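Local coordinates for protein UDP-glucose 6-dehydrogenase (Pyrobaculum islandicum, PDB 3VTF) that probably oxidises UDP-glucose to UDP-glucuronate with two molecules of NAD(+), and binds UDP-glucose in a pocket partly lined by its central helical domain, at residues 226-236 against 284-292. Numbering follows the deposited sequence.
Sequences LVKYASNVFLA and CFPKDTLAF. With UPG (uridine-5'-diphosphate-glucose), chain B.
The CA atoms of V233 and T289 lie 5.5 Å apart where two helices of the central domain cross, axes 9.2 Å and directions 118° apart. V233 CG2 packs on the T289 backbone and on F292. The Y229 and F292 rings are nearly parallel but strongly offset; the close touch is Y229 CB to F292 CD1, 3.5 Å. The backbone O of N232 sits over one face of the F285 ring, near its rim, while the side-chain amide comes in at the ring edge, ND2 in the ring plane. L235 CB meets F285 CZ at 3.5 Å, and F285 CE1 touches the glucose. The polar link is N232 ND2 to D288 OD2, 2.9 Å, bent at 140° and using the anti lone pair. N232 ND2 also donates to UDP-glucose O6' at 2.9 Å, on a straighter line of 167°. K228 NZ binds O6' and N232 OD1. D288 OD1 meets K287 in a salt bridge and Y229 OH through a water. D288 thus acts from the second shell and, with K228 on OD1, helps hold the N232 amide in the rotation that turns ND2 to O6'. The crossing thereby places N232 and K228 at O6', beside C284, the predicted nucleophile.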
loop_
_atom_site.group_PDB
_atom_site.type_symbol
_atom_site.label_atom_id
_atom_site.label_comp_id
_atom_site.label_asym_id
_atom_site.label_seq_id
_atom_site.Cartn_x
_atom_site.Cartn_y
_atom_site.Cartn_z
ATOM N N LEU A 226 8.533 15.831 0.807
ATOM C CA LEU A 226 7.261 15.068 0.617
ATOM C C LEU A 226 7.493 13.525 0.522
ATOM O O LEU A 226 6.680 12.688 1.045
ATOM C CB LEU A 226 6.562 15.537 -0.640
ATOM C CG LEU A 226 5.133 14.953 -0.873
ATOM C CD1 LEU A 226 4.324 15.235 0.356
ATOM C CD2 LEU A 226 4.514 15.641 -2.052
ATOM N N VAL A 227 8.639 13.116 -0.038
ATOM C CA VAL A 227 8.955 11.669 -0.086
ATOM C C VAL A 227 8.957 11.075 1.277
ATOM O O VAL A 227 8.475 9.960 1.498
ATOM C CB VAL A 227 10.370 11.410 -0.739
ATOM C CG1 VAL A 227 10.789 9.961 -0.561
ATOM C CG2 VAL A 227 10.346 11.722 -2.236
ATOM N N LYS A 228 9.507 11.793 2.262
ATOM C CA LYS A 228 9.575 11.246 3.587
ATOM C C LYS A 228 8.182 11.026 4.192
ATOM O O LYS A 228 7.911 9.943 4.882
ATOM C CB LYS A 228 10.348 12.202 4.481
ATOM C CG LYS A 228 10.476 11.799 5.946
ATOM C CD LYS A 228 10.904 10.334 6.090
ATOM C CE LYS A 228 11.116 10.006 7.560
ATOM N NZ LYS A 228 11.233 8.522 7.701
ATOM N N TYR A 229 7.312 12.027 4.039
ATOM C CA TYR A 229 5.933 11.833 4.631
ATOM C C TYR A 229 5.151 10.763 3.822
ATOM O O TYR A 229 4.439 9.923 4.370
ATOM C CB TYR A 229 5.106 13.158 4.535
ATOM C CG TYR A 229 5.444 14.061 5.723
ATOM C CD1 TYR A 229 4.962 13.767 6.997
ATOM C CD2 TYR A 229 6.375 15.154 5.560
ATOM C CE1 TYR A 229 5.316 14.562 8.117
ATOM C CE2 TYR A 229 6.775 15.949 6.661
ATOM C CZ TYR A 229 6.208 15.685 7.911
ATOM O OH TYR A 229 6.549 16.488 8.970
ATOM N N ALA A 230 5.286 10.799 2.500
ATOM C CA ALA A 230 4.571 9.825 1.675
ATOM C C ALA A 230 5.026 8.401 2.015
ATOM O O ALA A 230 4.176 7.478 2.048
ATOM C CB ALA A 230 4.688 10.135 0.205
ATOM N N SER A 231 6.323 8.207 2.261
ATOM C CA SER A 231 6.801 6.905 2.654
ATOM C C SER A 231 6.270 6.500 4.036
ATOM O O SER A 231 5.841 5.364 4.213
ATOM C CB SER A 231 8.348 6.809 2.647
ATOM O OG SER A 231 8.778 7.185 1.307
ATOM N N ASN A 232 6.443 7.341 5.050
ATOM C CA ASN A 232 6.051 6.920 6.407
ATOM C C ASN A 232 4.528 6.753 6.523
ATOM O O ASN A 232 4.035 5.792 7.189
ATOM C CB ASN A 232 6.496 7.988 7.470
ATOM C CG ASN A 232 7.922 7.681 8.042
ATOM O OD1 ASN A 232 8.694 7.006 7.389
ATOM N ND2 ASN A 232 8.286 8.255 9.182
ATOM N N VAL A 233 3.787 7.674 5.897
ATOM C CA VAL A 233 2.310 7.533 5.957
ATOM C C VAL A 233 1.831 6.285 5.152
ATOM O O VAL A 233 0.876 5.609 5.511
ATOM C CB VAL A 233 1.624 8.798 5.458
ATOM C CG1 VAL A 233 0.084 8.591 5.399
ATOM C CG2 VAL A 233 2.004 9.910 6.474
ATOM N N PHE A 234 2.501 6.005 4.044
ATOM C CA PHE A 234 2.099 4.784 3.292
ATOM C C PHE A 234 2.354 3.495 4.077
ATOM O O PHE A 234 1.492 2.591 4.077
ATOM C CB PHE A 234 2.762 4.684 1.904
ATOM C CG PHE A 234 2.273 3.506 1.101
ATOM C CD1 PHE A 234 1.007 3.534 0.515
ATOM C CD2 PHE A 234 3.064 2.375 1.017
ATOM C CE1 PHE A 234 0.543 2.407 -0.179
ATOM C CE2 PHE A 234 2.606 1.238 0.335
ATOM C CZ PHE A 234 1.377 1.257 -0.245
ATOM N N LEU A 235 3.465 3.430 4.806
ATOM C CA LEU A 235 3.690 2.267 5.696
ATOM C C LEU A 235 2.626 2.166 6.787
ATOM O O LEU A 235 2.127 1.063 7.107
ATOM C CB LEU A 235 5.073 2.300 6.305
ATOM C CG LEU A 235 6.195 2.147 5.221
ATOM C CD1 LEU A 235 7.561 2.632 5.718
ATOM C CD2 LEU A 235 6.298 0.687 4.739
ATOM N N ALA A 236 2.311 3.303 7.407
ATOM C CA ALA A 236 1.248 3.325 8.408
ATOM C C ALA A 236 -0.083 2.878 7.797
ATOM O O ALA A 236 -0.865 2.158 8.444
ATOM C CB ALA A 236 1.151 4.760 9.027
ATOM N N CYS A 284 7.612 8.044 15.536
ATOM C CA CYS A 284 7.465 8.553 14.182
ATOM C C CYS A 284 6.107 8.425 13.551
ATOM O O CYS A 284 5.550 9.434 13.099
ATOM C CB CYS A 284 8.565 7.950 13.284
ATOM S SG CYS A 284 10.191 8.663 13.868
ATOM N N PHE A 285 5.602 7.185 13.376
ATOM C CA PHE A 285 4.456 7.047 12.523
ATOM C C PHE A 285 3.202 7.800 13.042
ATOM O O PHE A 285 2.510 8.416 12.249
ATOM C CB PHE A 285 4.085 5.531 12.379
ATOM C CG PHE A 285 4.878 4.804 11.307
ATOM C CD1 PHE A 285 5.957 5.430 10.620
ATOM C CD2 PHE A 285 4.510 3.528 10.944
ATOM C CE1 PHE A 285 6.664 4.735 9.648
ATOM C CE2 PHE A 285 5.179 2.874 9.932
ATOM C CZ PHE A 285 6.300 3.464 9.328
ATOM N N PRO A 286 2.872 7.693 14.346
ATOM C CA PRO A 286 1.649 8.395 14.816
ATOM C C PRO A 286 1.814 9.900 14.547
ATOM O O PRO A 286 0.924 10.494 13.937
ATOM C CB PRO A 286 1.589 8.107 16.321
ATOM C CG PRO A 286 2.434 6.785 16.455
ATOM C CD PRO A 286 3.569 7.037 15.454
ATOM N N LYS A 287 2.942 10.480 14.924
ATOM C CA LYS A 287 3.029 11.958 14.869
ATOM C C LYS A 287 3.273 12.429 13.431
ATOM O O LYS A 287 2.787 13.524 13.016
ATOM C CB LYS A 287 4.026 12.475 15.902
ATOM C CG LYS A 287 5.540 12.147 15.711
ATOM C CD LYS A 287 6.286 13.150 14.829
ATOM C CE LYS A 287 7.796 12.859 14.831
ATOM N NZ LYS A 287 8.405 13.635 13.717
ATOM N N ASP A 288 3.999 11.614 12.606
ATOM C CA ASP A 288 4.160 12.066 11.168
ATOM C C ASP A 288 2.868 11.990 10.437
ATOM O O ASP A 288 2.613 12.756 9.549
ATOM C CB ASP A 288 5.219 11.225 10.384
ATOM C CG ASP A 288 6.643 11.443 10.969
ATOM O OD1 ASP A 288 6.879 12.516 11.546
ATOM O OD2 ASP A 288 7.548 10.568 10.821
ATOM N N THR A 289 2.056 10.980 10.738
ATOM C CA THR A 289 0.781 10.870 10.055
ATOM C C THR A 289 -0.137 12.072 10.425
ATOM O O THR A 289 -0.805 12.634 9.569
ATOM C CB THR A 289 0.038 9.505 10.399
ATOM O OG1 THR A 289 0.896 8.416 9.922
ATOM C CG2 THR A 289 -1.289 9.375 9.626
ATOM N N LEU A 290 -0.174 12.367 11.711
ATOM C CA LEU A 290 -0.955 13.508 12.213
ATOM C C LEU A 290 -0.380 14.821 11.590
ATOM O O LEU A 290 -1.113 15.636 11.116
ATOM C CB LEU A 290 -0.819 13.558 13.748
ATOM C CG LEU A 290 -1.656 14.718 14.422
ATOM C CD1 LEU A 290 -3.072 14.604 13.910
ATOM C CD2 LEU A 290 -1.593 14.519 15.960
ATOM N N ALA A 291 0.943 14.985 11.586
ATOM C CA ALA A 291 1.546 16.202 10.921
ATOM C C ALA A 291 1.157 16.300 9.476
ATOM O O ALA A 291 0.922 17.406 8.910
ATOM C CB ALA A 291 3.107 16.258 11.129
ATOM N N PHE A 292 1.122 15.139 8.785
ATOM C CA PHE A 292 0.758 15.165 7.357
ATOM C C PHE A 292 -0.661 15.590 7.152
ATOM O O PHE A 292 -0.988 16.405 6.258
ATOM C CB PHE A 292 0.992 13.721 6.767
ATOM C CG PHE A 292 0.917 13.650 5.294
ATOM C CD1 PHE A 292 1.820 14.377 4.487
ATOM C CD2 PHE A 292 0.030 12.763 4.659
ATOM C CE1 PHE A 292 1.802 14.274 3.081
ATOM C CE2 PHE A 292 -0.035 12.678 3.255
ATOM C CZ PHE A 292 0.892 13.424 2.460
HETATM N N1 UPG B . 4.188 -2.356 13.027
HETATM C C2 UPG B . 2.939 -3.032 12.904
HETATM N N3 UPG B . 2.767 -3.896 11.901
HETATM C C4 UPG B . 3.767 -4.071 10.956
HETATM C C5 UPG B . 5.032 -3.389 11.025
HETATM C C6 UPG B . 5.177 -2.480 12.092
HETATM O O2 UPG B . 1.997 -2.855 13.740
HETATM O O4 UPG B . 3.539 -4.867 9.985
HETATM C C1C UPG B . 4.271 -1.398 14.155
HETATM C C2C UPG B . 5.493 -1.701 14.999
HETATM O O2C UPG B . 5.212 -2.627 16.047
HETATM C C3C UPG B . 5.845 -0.310 15.571
HETATM C C4C UPG B . 5.424 0.664 14.470
HETATM O O4C UPG B . 4.606 -0.118 13.572
HETATM O O3C UPG B . 4.963 -0.020 16.688
HETATM C C5C UPG B . 6.615 1.241 13.668
HETATM O O5C UPG B . 7.522 0.163 13.405
HETATM P PA UPG B . 8.951 0.471 12.563
HETATM O O1A UPG B . 8.635 0.967 11.115
HETATM O O2A UPG B . 9.931 -0.695 12.852
HETATM O O3A UPG B . 9.568 1.582 13.552
HETATM P PB UPG B . 10.399 2.968 13.269
HETATM O O1B UPG B . 11.759 2.809 13.900
HETATM O O2B UPG B . 9.368 3.896 13.960
HETATM O O3B UPG B . 10.673 3.189 11.714
HETATM C "C1'" UPG B . 9.821 4.074 10.924
HETATM C "C2'" UPG B . 10.043 3.716 9.471
HETATM C "C3'" UPG B . 11.462 4.185 9.072
HETATM C "C4'" UPG B . 11.552 5.703 9.362
HETATM C "C5'" UPG B . 11.426 5.904 10.925
HETATM C "C6'" UPG B . 11.442 7.362 11.435
HETATM O "O2'" UPG B . 9.998 2.239 9.577
HETATM O "O3'" UPG B . 11.616 3.915 7.693
HETATM O "O4'" UPG B . 12.880 6.125 8.985
HETATM O "O5'" UPG B . 10.066 5.455 11.186
HETATM O "O6'" UPG B . 10.905 8.242 10.418
HETATM O O HOH W 1 6.358 15.239 11.288
#